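Local coordinates for protein hydrolase, haloacid dehalogenase-like family (Chlorobaculum tepidum, PDB 2HCF) that probably acts as a magnesium-dependent hydrolase, as members of the haloacid dehalogenase superfamily generally do, at residues F9-T14 / H126-P131; A27-E32 / K76-A81; I53-L58 / A66-K71; F139-D144 / N150-I155. All blocks are in the same frame, centred on the assembly; numbering follows the deposited sequence.

How the interactions relate
The four contacts illustrate how a haloacid dehalogenase enzyme couples a metal-binding core to an inserted helical cap. Interactions 1 and 4 belong to the core: interaction 1 carries two of the three aspartates at the magnesium, and the Leu152 side chain of interaction 4 comes within about 11 Å of that ion. Interactions 2 and 3 lie in the cap, share helix 65-86 and have centres about 12 Å apart; they meet where Leu30 CD1 packs on Val57 CG2 at 3.8 Å. Core and cap are tied by a salt bridge, Lys76 NZ of interaction 2 to Asp144 OD2 of interaction 4, at 2.8 Å. Asn22 links interactions 1 and 2, bonding both Lys127 and Tyr79.

Interaction 1. Residues F9-T14 / H126-P131; sequences FDIDGT and HKLKLP. With MG (magnesium ion), chain B.
Lys127 of helix 121-129 grips Asp12, the second aspartate of the DxDx(T/V) motif with which haloacid dehalogenases begin their active site, while Ile11 and Leu128 pack together beside this polar pair. The lysine chain is extended beyond CG and runs beside Val18 of strand 16-18. CB and CG serve as the stalk that carries CD, CE and NZ to Asp12. CD already lies 3.7 Å from Asp12 OD2, and CE keeps a similar distance from the same oxygen. At the tip, NZ makes a salt bridge with Asp12 OD2 at 2.7 Å, reaching it on the syn side but 25° out of the carboxylate plane, and adds a weak bond to OD1. The two side chains cross at about a right angle. Asn119 fixes the pair further: its ND2 bonds Asp12 OD1 and its OD1 accepts a hydrogen bond from Lys127 NZ, which also bonds Asn22.

The apolar half lies beside it. Ile11 CD1 meets Leu128 CG at 4.0 Å, and Ile11 CG2 rests against Leu128 CD2, with Leu16 and Leu115 packing on both residues.

With its side chain engaged by Lys127 and Asn119, Asp12 binds the magnesium through its backbone O at 2.1 Å. Asp178 and three waters complete the metal shell with Asp10. With chi1 at -180°, Asp10 carries CG opposite the backbone N and sends its carboxylate to the ion; OD2 binds the magnesium at 2.0 Å and accepts Thr14 OG1 on its anti lone pair.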
loop_
_atom_site.group_PDB
_atom_site.type_symbol
_atom_site.label_atom_id
_atom_site.label_comp_id
_atom_site.label_asym_id
_atom_site.label_seq_id
_atom_site.Cartn_x
_atom_site.Cartn_y
_atom_site.Cartn_z
ATOM N N PHE A 9 6.213 -3.788 0.434
ATOM C CA PHE A 9 6.143 -2.337 0.272
ATOM C C PHE A 9 4.701 -1.878 0.127
ATOM O O PHE A 9 3.910 -2.444 -0.687
ATOM C CB PHE A 9 6.831 -1.916 -1.029
ATOM C CG PHE A 9 8.340 -1.776 -0.938
ATOM C CD1 PHE A 9 8.911 -0.563 -0.557
ATOM C CD2 PHE A 9 9.190 -2.815 -1.331
ATOM C CE1 PHE A 9 10.289 -0.414 -0.506
ATOM C CE2 PHE A 9 10.554 -2.673 -1.277
ATOM C CZ PHE A 9 11.105 -1.463 -0.862
ATOM N N ASP A 10 4.374 -0.858 0.913
ATOM C CA ASP A 10 3.241 0.048 0.671
ATOM C C ASP A 10 3.473 0.894 -0.584
ATOM O O ASP A 10 4.601 1.061 -0.977
ATOM C CB ASP A 10 3.131 0.948 1.891
ATOM C CG ASP A 10 1.986 1.936 1.787
ATOM O OD1 ASP A 10 0.843 1.446 1.700
ATOM O OD2 ASP A 10 2.246 3.172 1.830
ATOM N N ILE A 11 2.410 1.390 -1.228
ATOM C CA ILE A 11 2.515 2.236 -2.421
ATOM C C ILE A 11 2.483 3.750 -2.070
ATOM O O ILE A 11 3.531 4.431 -2.115
ATOM C CB ILE A 11 1.430 1.859 -3.445
ATOM C CG1 ILE A 11 1.541 0.356 -3.786
ATOM C CG2 ILE A 11 1.530 2.734 -4.694
ATOM C CD1 ILE A 11 0.575 -0.119 -4.838
ATOM N N ASP A 12 1.314 4.270 -1.673
ATOM C CA ASP A 12 1.112 5.720 -1.554
ATOM C C ASP A 12 1.852 6.291 -0.363
ATOM O O ASP A 12 1.737 5.756 0.763
ATOM C CB ASP A 12 -0.371 6.077 -1.478
ATOM C CG ASP A 12 -1.140 5.609 -2.737
ATOM O OD1 ASP A 12 -1.393 4.403 -2.838
ATOM O OD2 ASP A 12 -1.444 6.432 -3.611
ATOM N N GLY A 13 2.654 7.319 -0.638
ATOM C CA GLY A 13 3.507 7.962 0.388
ATOM C C GLY A 13 4.775 7.197 0.767
ATOM O O GLY A 13 5.479 7.615 1.694
ATOM N N THR A 14 5.042 6.080 0.066
ATOM C CA THR A 14 6.199 5.223 0.248
ATOM C C THR A 14 6.970 5.058 -1.064
ATOM O O THR A 14 8.167 5.365 -1.140
ATOM C CB THR A 14 5.775 3.844 0.762
ATOM O OG1 THR A 14 5.067 3.981 2.011
ATOM C CG2 THR A 14 6.969 2.934 0.981
ATOM N N HIS A 126 -1.979 0.007 -11.385
ATOM C CA HIS A 126 -1.999 1.046 -12.428
ATOM C C HIS A 126 -1.144 2.255 -11.989
ATOM O O HIS A 126 -0.384 2.816 -12.766
ATOM C CB HIS A 126 -3.412 1.523 -12.743
ATOM C CG HIS A 126 -3.474 2.405 -13.953
ATOM N ND1 HIS A 126 -3.126 1.960 -15.212
ATOM C CD2 HIS A 126 -3.800 3.706 -14.086
ATOM C CE1 HIS A 126 -3.264 2.954 -16.067
ATOM N NE2 HIS A 126 -3.670 4.025 -15.412
ATOM N N LYS A 127 -1.243 2.633 -10.724
ATOM C CA LYS A 127 -0.349 3.672 -10.227
ATOM C C LYS A 127 1.164 3.316 -10.443
ATOM O O LYS A 127 1.990 4.187 -10.709
ATOM C CB LYS A 127 -0.602 3.873 -8.719
ATOM C CG LYS A 127 -1.913 4.547 -8.352
ATOM C CD LYS A 127 -2.122 4.617 -6.801
ATOM C CE LYS A 127 -3.452 5.212 -6.435
ATOM N NZ LYS A 127 -3.589 5.305 -4.904
ATOM N N LEU A 128 1.530 2.052 -10.220
ATOM C CA LEU A 128 2.920 1.596 -10.302
ATOM C C LEU A 128 3.345 1.492 -11.771
ATOM O O LEU A 128 4.493 1.772 -12.129
ATOM C CB LEU A 128 3.078 0.220 -9.623
ATOM C CG LEU A 128 2.801 0.086 -8.113
ATOM C CD1 LEU A 128 2.837 -1.387 -7.840
ATOM C CD2 LEU A 128 3.810 0.798 -7.309
ATOM N N LYS A 129 2.398 1.135 -12.627
ATOM C CA LYS A 129 2.664 0.991 -14.081
ATOM C C LYS A 129 2.967 2.305 -14.816
ATOM O O LYS A 129 3.752 2.351 -15.834
ATOM C CB LYS A 129 1.442 0.357 -14.758
ATOM C CG LYS A 129 1.369 -1.171 -14.716
ATOM C CD LYS A 129 0.266 -1.712 -15.635
ATOM C CE LYS A 129 -0.146 -3.170 -15.267
ATOM N NZ LYS A 129 0.348 -4.203 -16.249
ATOM N N LEU A 130 2.296 3.369 -14.399
ATOM C CA LEU A 130 2.512 4.686 -15.034
ATOM C C LEU A 130 3.988 5.073 -15.008
ATOM O O LEU A 130 4.572 5.250 -16.045
ATOM C CB LEU A 130 1.579 5.753 -14.453
ATOM C CG LEU A 130 0.127 5.552 -14.869
ATOM C CD1 LEU A 130 -0.811 6.424 -14.106
ATOM C CD2 LEU A 130 -0.037 5.807 -16.368
ATOM N N PRO A 131 4.623 5.129 -13.827
ATOM C CA PRO A 131 6.077 5.336 -13.804
ATOM C C PRO A 131 6.961 4.093 -14.077
ATOM O O PRO A 131 8.187 4.181 -14.021
ATOM C CB PRO A 131 6.310 5.872 -12.385
ATOM C CG PRO A 131 5.294 5.201 -11.605
ATOM C CD PRO A 131 4.080 5.078 -12.469
HETATM MG MG MG B . 1.099 4.710 2.515
HETATM O O HOH W 1 -0.701 4.060 1.593
HETATM O O HOH W 2 0.138 6.685 2.982
HETATM O O HOH W 3 0.459 3.486 4.057
#

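Interaction 2. Residues A27-E32 / K76-A81; sequences ADALIE and KETYIA
Ala29 and Tyr79 form the closest CA pair between segments 27-32 and 76-81, only 5.1 Å apart. The short segments run at 141° to each other, nearer antiparallel than parallel, and their axes approach to 8.5 Å. Such closeness is consistent with the small residue at this position: the methyl of Ala29 is directed at the other helix and settles on its backbone.

Van der Waals packing of that methyl carries most of the interface. Ala29 CB lies 3.6 Å from Tyr79 N and about as close to Tyr79 CA. Its apolar contacts are with Tyr79 CB at 4.0 Å and Thr78 CG2 at 3.7 Å, so that one methyl is received by two consecutive residues of the partner helix.

A second kind of contact sets a polar group against a methyl. Glu32, exposed and extended, crosses Thr78 at a slant and places OE1 3.7 Å from Thr78 CG2, a van der Waals contact at the solvent-facing border. The threonine rotamer suits both of its surroundings: CG2 stands anti to the backbone N (chi1 -59° for OG1) and meets Ala29 and Glu32, while OG1 turns back to bond Lys74 O within its own helix.

The polar ends of other side chains have partners outside the segments. Tyr79 contributes backbone and CB here, but its ring leads off past Val25 and Leu26, and OH bonds Asn22 ND2; Asp28 forms a salt bridge with Arg86. Close, roughly antiparallel helices of this kind build the helical cap domain inserted after the first motif in C1-type haloacid dehalogenases.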
loop_
_atom_site.group_PDB
_atom_site.type_symbol
_atom_site.label_atom_id
_atom_site.label_comp_id
_atom_site.label_asym_id
_atom_site.label_seq_id
_atom_site.Cartn_x
_atom_site.Cartn_y
_atom_site.Cartn_z
ATOM N N ALA A 27 -14.848 10.013 -5.660
ATOM C CA ALA A 27 -16.104 10.715 -5.407
ATOM C C ALA A 27 -17.066 10.547 -6.584
ATOM O O ALA A 27 -18.245 10.257 -6.389
ATOM C CB ALA A 27 -15.839 12.195 -5.132
ATOM N N ASP A 28 -16.545 10.704 -7.791
ATOM C CA ASP A 28 -17.305 10.484 -9.005
ATOM C C ASP A 28 -17.867 9.066 -9.165
ATOM O O ASP A 28 -18.957 8.891 -9.719
ATOM C CB ASP A 28 -16.457 10.849 -10.242
ATOM C CG ASP A 28 -16.383 12.349 -10.476
ATOM O OD1 ASP A 28 -17.130 13.094 -9.797
ATOM O OD2 ASP A 28 -15.591 12.798 -11.338
ATOM N N ALA A 29 -17.120 8.057 -8.710
ATOM C CA ALA A 29 -17.562 6.679 -8.819
ATOM C C ALA A 29 -18.691 6.412 -7.836
ATOM O O ALA A 29 -19.695 5.762 -8.178
ATOM C CB ALA A 29 -16.405 5.730 -8.586
ATOM N N LEU A 30 -18.559 6.927 -6.621
ATOM C CA LEU A 30 -19.612 6.785 -5.639
ATOM C C LEU A 30 -20.896 7.550 -6.008
ATOM O O LEU A 30 -21.999 7.064 -5.759
ATOM C CB LEU A 30 -19.105 7.219 -4.253
ATOM C CG LEU A 30 -17.929 6.414 -3.717
ATOM C CD1 LEU A 30 -17.539 6.890 -2.337
ATOM C CD2 LEU A 30 -18.251 4.905 -3.643
ATOM N N ILE A 31 -20.762 8.754 -6.560
ATOM C CA ILE A 31 -21.937 9.481 -7.061
ATOM C C ILE A 31 -22.660 8.639 -8.116
ATOM O O ILE A 31 -23.888 8.512 -8.110
ATOM C CB ILE A 31 -21.556 10.848 -7.659
ATOM C CG1 ILE A 31 -21.140 11.820 -6.550
ATOM C CG2 ILE A 31 -22.744 11.444 -8.444
ATOM C CD1 ILE A 31 -20.384 13.065 -7.048
ATOM N N GLU A 32 -21.879 8.045 -9.010
ATOM C CA GLU A 32 -22.428 7.212 -10.059
ATOM C C GLU A 32 -23.197 5.999 -9.548
ATOM O O GLU A 32 -24.224 5.643 -10.113
ATOM C CB GLU A 32 -21.340 6.756 -11.022
ATOM C CG GLU A 32 -21.911 5.956 -12.166
ATOM C CD GLU A 32 -20.905 5.677 -13.286
ATOM O OE1 GLU A 32 -19.877 6.405 -13.390
ATOM O OE2 GLU A 32 -21.179 4.713 -14.063
ATOM N N LYS A 76 -16.522 -0.444 -6.459
ATOM C CA LYS A 76 -15.115 -0.810 -6.686
ATOM C C LYS A 76 -14.771 -0.781 -8.171
ATOM O O LYS A 76 -13.824 -0.093 -8.564
ATOM C CB LYS A 76 -14.804 -2.189 -6.099
ATOM C CG LYS A 76 -13.431 -2.743 -6.372
ATOM C CD LYS A 76 -13.358 -4.138 -5.858
ATOM C CE LYS A 76 -12.040 -4.782 -6.169
ATOM N NZ LYS A 76 -12.062 -6.167 -5.594
ATOM N N GLU A 77 -15.539 -1.515 -8.989
ATOM C CA GLU A 77 -15.253 -1.629 -10.415
ATOM C C GLU A 77 -15.320 -0.277 -11.131
ATOM O O GLU A 77 -14.532 -0.011 -12.030
ATOM C CB GLU A 77 -16.241 -2.600 -11.080
ATOM N N THR A 78 -16.285 0.549 -10.745
ATOM C CA THR A 78 -16.455 1.878 -11.338
ATOM C C THR A 78 -15.236 2.765 -11.008
ATOM O O THR A 78 -14.672 3.395 -11.902
ATOM C CB THR A 78 -17.798 2.527 -10.865
ATOM O OG1 THR A 78 -18.901 1.684 -11.239
ATOM C CG2 THR A 78 -17.998 3.935 -11.466
ATOM N N TYR A 79 -14.813 2.745 -9.744
ATOM C CA TYR A 79 -13.623 3.484 -9.289
ATOM C C TYR A 79 -12.367 3.068 -10.086
ATOM O O TYR A 79 -11.646 3.907 -10.626
ATOM C CB TYR A 79 -13.411 3.262 -7.775
ATOM C CG TYR A 79 -12.022 3.669 -7.327
ATOM C CD1 TYR A 79 -11.653 4.995 -7.298
ATOM C CD2 TYR A 79 -11.073 2.714 -6.991
ATOM C CE1 TYR A 79 -10.369 5.381 -6.929
ATOM C CE2 TYR A 79 -9.792 3.082 -6.616
ATOM C CZ TYR A 79 -9.447 4.421 -6.595
ATOM O OH TYR A 79 -8.186 4.810 -6.235
ATOM N N ILE A 80 -12.144 1.759 -10.184
ATOM C CA ILE A 80 -10.973 1.237 -10.880
ATOM C C ILE A 80 -10.975 1.668 -12.346
ATOM O O ILE A 80 -9.956 2.143 -12.867
ATOM C CB ILE A 80 -10.899 -0.322 -10.765
ATOM C CG1 ILE A 80 -10.604 -0.720 -9.323
ATOM C CG2 ILE A 80 -9.871 -0.887 -11.712
ATOM C CD1 ILE A 80 -10.882 -2.167 -8.983
ATOM N N ALA A 81 -12.108 1.482 -13.011
ATOM C CA ALA A 81 -12.224 1.809 -14.421
ATOM C C ALA A 81 -12.016 3.301 -14.648
ATOM O O ALA A 81 -11.289 3.713 -15.562
ATOM C CB ALA A 81 -13.586 1.390 -14.942
#

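Interaction 3. Residues I53-L58 / A66-K71; sequences IIYEVL and AEIADK
Ile68 drives its CG2 methyl over one face of the Tyr55 ring, a CH-pi contact 3.8 Å from the ring centroid and 20° off the normal. The methyl is displaced toward the rim, beside CD1 and CE1, and the Ile68 CB lies near the same two ring carbons. Two torsions set this up. Tyr55 has CG anti to its carbonyl carbon (chi1 -81°), which swings the ring across to helix 65-86; Ile68 has CG2 anti to the backbone N, so its other branch, CG1 with CD1, goes to Leu58 instead. There Leu58 CB and Ile68 CD1 are 3.8 Å apart, and Leu58 CD1 reaches back to Ile68 CG2. Ile54 CG2 adds a looser touch on the same methyl at 4.1 Å.

The branched side chain thus fills the angle between two helices of the cap domain, 50-59 and 65-86, which follow each other in the chain; segments 53-58 and 66-71 run at 134° to each other with their axes 10.2 Å apart. Tyr34 of helix 21-34 packs on Leu58 and bonds Ile68 O.

Beyond the ring, Tyr55 OH lies against the exposed Ala69, 3.3 Å from its CB. Arg65 also meets the tyrosine, in a cation-pi contact. With an alanine at Tyr55, Ile68 CG2 would probably lose the aromatic face it rests on and Arg65 its pi partner. Leu63, in the loop between the helices, also touches Ile68.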
loop_
_atom_site.group_PDB
_atom_site.type_symbol
_atom_site.label_atom_id
_atom_site.label_comp_id
_atom_site.label_asym_id
_atom_site.label_seq_id
_atom_site.Cartn_x
_atom_site.Cartn_y
_atom_site.Cartn_z
ATOM N N ILE A 53 -12.400 2.931 3.297
ATOM C CA ILE A 53 -12.661 4.321 2.941
ATOM C C ILE A 53 -14.079 4.452 2.372
ATOM O O ILE A 53 -14.779 5.387 2.712
ATOM C CB ILE A 53 -11.631 4.846 1.909
ATOM C CG1 ILE A 53 -10.231 4.908 2.547
ATOM C CG2 ILE A 53 -12.051 6.236 1.424
ATOM C CD1 ILE A 53 -9.104 5.147 1.505
ATOM N N ILE A 54 -14.492 3.499 1.530
ATOM C CA ILE A 54 -15.832 3.501 0.936
ATOM C C ILE A 54 -16.868 3.407 2.019
ATOM O O ILE A 54 -17.808 4.186 2.016
ATOM C CB ILE A 54 -16.000 2.392 -0.120
ATOM C CG1 ILE A 54 -15.095 2.716 -1.315
ATOM C CG2 ILE A 54 -17.469 2.223 -0.537
ATOM C CD1 ILE A 54 -14.993 1.613 -2.391
ATOM N N TYR A 55 -16.687 2.482 2.962
ATOM C CA TYR A 55 -17.642 2.348 4.074
ATOM C C TYR A 55 -17.691 3.599 4.943
ATOM O O TYR A 55 -18.778 4.014 5.352
ATOM C CB TYR A 55 -17.378 1.080 4.933
ATOM C CG TYR A 55 -17.959 -0.203 4.333
ATOM C CD1 TYR A 55 -19.273 -0.593 4.584
ATOM C CD2 TYR A 55 -17.194 -1.018 3.506
ATOM C CE1 TYR A 55 -19.801 -1.751 4.018
ATOM C CE2 TYR A 55 -17.704 -2.179 2.952
ATOM C CZ TYR A 55 -19.016 -2.533 3.197
ATOM O OH TYR A 55 -19.499 -3.688 2.618
ATOM N N GLU A 56 -16.543 4.201 5.214
ATOM C CA GLU A 56 -16.478 5.358 6.090
ATOM C C GLU A 56 -17.193 6.556 5.485
ATOM O O GLU A 56 -18.111 7.068 6.077
ATOM C CB GLU A 56 -15.040 5.715 6.489
ATOM C CG GLU A 56 -15.004 6.896 7.488
ATOM C CD GLU A 56 -13.669 7.071 8.215
ATOM O OE1 GLU A 56 -12.735 6.249 8.030
ATOM O OE2 GLU A 56 -13.564 8.049 8.990
ATOM N N VAL A 57 -16.824 6.965 4.287
ATOM C CA VAL A 57 -17.404 8.191 3.715
ATOM C C VAL A 57 -18.917 8.100 3.454
ATOM O O VAL A 57 -19.632 9.114 3.544
ATOM C CB VAL A 57 -16.643 8.635 2.451
ATOM C CG1 VAL A 57 -15.147 8.761 2.758
ATOM C CG2 VAL A 57 -16.879 7.681 1.316
ATOM N N LEU A 58 -19.397 6.892 3.130
ATOM C CA LEU A 58 -20.816 6.629 2.950
ATOM C C LEU A 58 -21.541 6.505 4.268
ATOM O O LEU A 58 -22.648 7.038 4.436
ATOM C CB LEU A 58 -21.050 5.379 2.098
ATOM C CG LEU A 58 -20.554 5.534 0.644
ATOM C CD1 LEU A 58 -20.748 4.243 -0.134
ATOM C CD2 LEU A 58 -21.248 6.686 -0.047
ATOM N N ALA A 66 -25.128 -2.617 5.345
ATOM C CA ALA A 66 -25.761 -3.540 4.396
ATOM C C ALA A 66 -26.072 -2.854 3.087
ATOM O O ALA A 66 -25.974 -3.462 2.043
ATOM C CB ALA A 66 -27.048 -4.130 4.985
ATOM N N GLU A 67 -26.496 -1.594 3.160
ATOM C CA GLU A 67 -26.793 -0.793 1.944
ATOM C C GLU A 67 -25.526 -0.491 1.124
ATOM O O GLU A 67 -25.514 -0.551 -0.117
ATOM C CB GLU A 67 -27.500 0.494 2.366
ATOM C CG GLU A 67 -27.873 1.431 1.253
ATOM C CD GLU A 67 -28.487 2.743 1.760
ATOM O OE1 GLU A 67 -28.607 2.931 3.006
ATOM O OE2 GLU A 67 -28.844 3.582 0.895
ATOM N N ILE A 68 -24.453 -0.161 1.824
ATOM C CA ILE A 68 -23.177 0.055 1.169
ATOM C C ILE A 68 -22.714 -1.257 0.525
ATOM O O ILE A 68 -22.335 -1.272 -0.638
ATOM C CB ILE A 68 -22.121 0.567 2.150
ATOM C CG1 ILE A 68 -22.553 1.928 2.714
ATOM C CG2 ILE A 68 -20.728 0.675 1.447
ATOM C CD1 ILE A 68 -21.922 2.263 4.031
ATOM N N ALA A 69 -22.764 -2.344 1.295
ATOM C CA ALA A 69 -22.341 -3.680 0.836
ATOM C C ALA A 69 -23.046 -4.137 -0.431
ATOM O O ALA A 69 -22.428 -4.744 -1.316
ATOM C CB ALA A 69 -22.584 -4.701 1.937
ATOM N N ASP A 70 -24.334 -3.831 -0.531
ATOM C CA ASP A 70 -25.129 -4.241 -1.678
ATOM C C ASP A 70 -24.580 -3.781 -3.026
ATOM O O ASP A 70 -24.759 -4.474 -4.026
ATOM C CB ASP A 70 -26.572 -3.744 -1.553
ATOM C CG ASP A 70 -27.488 -4.374 -2.588
ATOM O OD1 ASP A 70 -27.576 -5.613 -2.635
ATOM O OD2 ASP A 70 -28.125 -3.646 -3.362
ATOM N N LYS A 71 -23.978 -2.596 -3.075
ATOM C CA LYS A 71 -23.430 -2.072 -4.324
ATOM C C LYS A 71 -21.911 -1.898 -4.284
ATOM O O LYS A 71 -21.341 -1.278 -5.156
ATOM C CB LYS A 71 -24.067 -0.735 -4.665
ATOM C CG LYS A 71 -25.587 -0.759 -4.852
ATOM C CD LYS A 71 -26.027 0.617 -5.376
ATOM C CE LYS A 71 -27.518 0.765 -5.546
ATOM N NZ LYS A 71 -27.959 2.241 -5.669
#

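Interaction 4. Residues F139-D144 / N150-I155; sequences FGAFAD and NELPHI
In the Rossmann-like core of this haloacid dehalogenase, Ala141 on edge strand 140-141 receives Leu152 and Ile155 from helix 152-164. Strand 140-141, helix 152-164 and strand 173-177 form a beta-alpha-beta crossover, the last strand lying on the far side of strands 111-116 and 5-9. Ala141 directs its methyl at the helix, and its small size is consistent with the close backbones, with 5.7 Å between the CA atoms of Ala141 and Leu152.

That methyl, Ala141 CB, touches three groups at once: Leu152 CB at 4.0 Å, Ile155 CG2 at the same distance, and the carbonyl Leu152 O at 3.5 Å. Ile155 can offer its CG2 because this branch stands anti to the backbone N (chi1 -70° for CG1). Leu152 then reaches along the strand past Ala141. Its CD1 lies 3.8 Å from Ala141 O, and its CD2 comes to 3.5 Å from Phe142 O; both are van der Waals contacts of methyls with carbonyl oxygens. Leu116 packs on the same side chain, which joins the helix to the sheet interior.

An alanine in place of Leu152 would remove both methyls and would probably open a gap between Leu116 and the carbonyls of Ala141 and Phe142. The Phe142 side chain touches Leu115 and Thr117. The strand itself is anchored by backbone bonds from Ala141 to Leu115 and Thr117, while Gly140 O accepts a hydrogen bond from NH1 of Arg159, farther along the same helix.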
loop_
_atom_site.group_PDB
_atom_site.type_symbol
_atom_site.label_atom_id
_atom_site.label_comp_id
_atom_site.label_asym_id
_atom_site.label_seq_id
_atom_site.Cartn_x
_atom_site.Cartn_y
_atom_site.Cartn_z
ATOM N N PHE A 139 3.719 -10.327 -6.685
ATOM C CA PHE A 139 2.520 -10.677 -5.939
ATOM C C PHE A 139 2.291 -9.622 -4.886
ATOM O O PHE A 139 3.140 -8.742 -4.702
ATOM C CB PHE A 139 2.676 -12.056 -5.246
ATOM C CG PHE A 139 3.440 -11.999 -3.959
ATOM C CD1 PHE A 139 4.776 -11.716 -3.957
ATOM C CD2 PHE A 139 2.802 -12.165 -2.740
ATOM C CE1 PHE A 139 5.484 -11.618 -2.781
ATOM C CE2 PHE A 139 3.512 -12.064 -1.559
ATOM C CZ PHE A 139 4.830 -11.802 -1.573
ATOM N N GLY A 140 1.189 -9.718 -4.133
ATOM C CA GLY A 140 1.021 -8.859 -2.967
ATOM C C GLY A 140 -0.233 -9.199 -2.185
ATOM O O GLY A 140 -0.883 -10.210 -2.485
ATOM N N ALA A 141 -0.525 -8.436 -1.122
ATOM C CA ALA A 141 -1.820 -8.427 -0.536
ATOM C C ALA A 141 -2.386 -7.013 -0.696
ATOM O O ALA A 141 -1.642 -6.007 -0.560
ATOM C CB ALA A 141 -1.762 -8.832 0.930
ATOM N N PHE A 142 -3.691 -6.946 -0.994
ATOM C CA PHE A 142 -4.375 -5.725 -1.447
ATOM C C PHE A 142 -5.740 -5.511 -0.789
ATOM O O PHE A 142 -6.240 -6.360 -0.010
ATOM C CB PHE A 142 -4.564 -5.778 -2.961
ATOM C CG PHE A 142 -3.323 -6.132 -3.736
ATOM C CD1 PHE A 142 -2.475 -5.140 -4.192
ATOM C CD2 PHE A 142 -3.027 -7.461 -4.052
ATOM C CE1 PHE A 142 -1.310 -5.472 -4.935
ATOM C CE2 PHE A 142 -1.863 -7.793 -4.811
ATOM C CZ PHE A 142 -1.014 -6.789 -5.214
ATOM N N ALA A 143 -6.385 -4.385 -1.112
ATOM C CA ALA A 143 -7.733 -4.093 -0.578
ATOM C C ALA A 143 -8.797 -5.064 -1.089
ATOM O O ALA A 143 -9.893 -5.147 -0.531
ATOM C CB ALA A 143 -8.157 -2.660 -0.862
ATOM N N ASP A 144 -8.491 -5.804 -2.141
ATOM C CA ASP A 144 -9.381 -6.897 -2.541
ATOM C C ASP A 144 -9.485 -7.981 -1.474
ATOM O O ASP A 144 -10.458 -8.733 -1.434
ATOM C CB ASP A 144 -8.921 -7.490 -3.846
ATOM C CG ASP A 144 -8.493 -6.425 -4.826
ATOM O OD1 ASP A 144 -7.386 -5.912 -4.631
ATOM O OD2 ASP A 144 -9.241 -6.090 -5.770
ATOM N N ASN A 150 -4.661 -5.145 9.019
ATOM C CA ASN A 150 -4.029 -6.159 9.885
ATOM C C ASN A 150 -4.260 -7.611 9.511
ATOM O O ASN A 150 -3.588 -8.488 10.059
ATOM C CB ASN A 150 -4.434 -5.924 11.334
ATOM C CG ASN A 150 -3.859 -4.635 11.881
ATOM O OD1 ASN A 150 -2.905 -4.075 11.327
ATOM N ND2 ASN A 150 -4.440 -4.154 12.969
ATOM N N GLU A 151 -5.177 -7.865 8.577
ATOM C CA GLU A 151 -5.317 -9.185 7.947
ATOM C C GLU A 151 -4.293 -9.423 6.823
ATOM O O GLU A 151 -3.926 -10.570 6.554
ATOM C CB GLU A 151 -6.735 -9.346 7.390
ATOM C CG GLU A 151 -7.816 -9.272 8.480
ATOM C CD GLU A 151 -9.233 -9.403 7.932
ATOM O OE1 GLU A 151 -9.442 -10.136 6.916
ATOM O OE2 GLU A 151 -10.146 -8.763 8.529
ATOM N N LEU A 152 -3.814 -8.347 6.196
ATOM C CA LEU A 152 -2.937 -8.448 5.013
ATOM C C LEU A 152 -1.567 -9.150 5.162
ATOM O O LEU A 152 -1.167 -9.888 4.266
ATOM C CB LEU A 152 -2.730 -7.065 4.403
ATOM C CG LEU A 152 -3.918 -6.339 3.748
ATOM C CD1 LEU A 152 -3.415 -5.314 2.738
ATOM C CD2 LEU A 152 -4.917 -7.279 3.121
ATOM N N PRO A 153 -0.832 -8.922 6.268
ATOM C CA PRO A 153 0.476 -9.566 6.431
ATOM C C PRO A 153 0.367 -11.092 6.390
ATOM O O PRO A 153 1.189 -11.747 5.809
ATOM C CB PRO A 153 0.914 -9.129 7.834
ATOM C CG PRO A 153 0.122 -7.961 8.130
ATOM C CD PRO A 153 -1.172 -8.097 7.432
ATOM N N HIS A 154 -0.651 -11.635 7.042
ATOM C CA HIS A 154 -0.871 -13.071 7.053
ATOM C C HIS A 154 -1.087 -13.592 5.659
ATOM O O HIS A 154 -0.449 -14.541 5.252
ATOM C CB HIS A 154 -2.057 -13.411 7.916
ATOM C CG HIS A 154 -1.927 -12.952 9.325
ATOM N ND1 HIS A 154 -1.061 -13.538 10.223
ATOM C CD2 HIS A 154 -2.567 -11.969 10.004
ATOM C CE1 HIS A 154 -1.175 -12.942 11.394
ATOM N NE2 HIS A 154 -2.094 -11.994 11.295
ATOM N N ILE A 155 -1.957 -12.921 4.921
ATOM C CA ILE A 155 -2.272 -13.272 3.544
ATOM C C ILE A 155 -1.033 -13.211 2.640
ATOM O O ILE A 155 -0.766 -14.142 1.888
ATOM C CB ILE A 155 -3.393 -12.343 2.988
ATOM C CG1 ILE A 155 -4.721 -12.659 3.669
ATOM C CG2 ILE A 155 -3.484 -12.412 1.417
ATOM C CD1 ILE A 155 -5.843 -11.693 3.324
#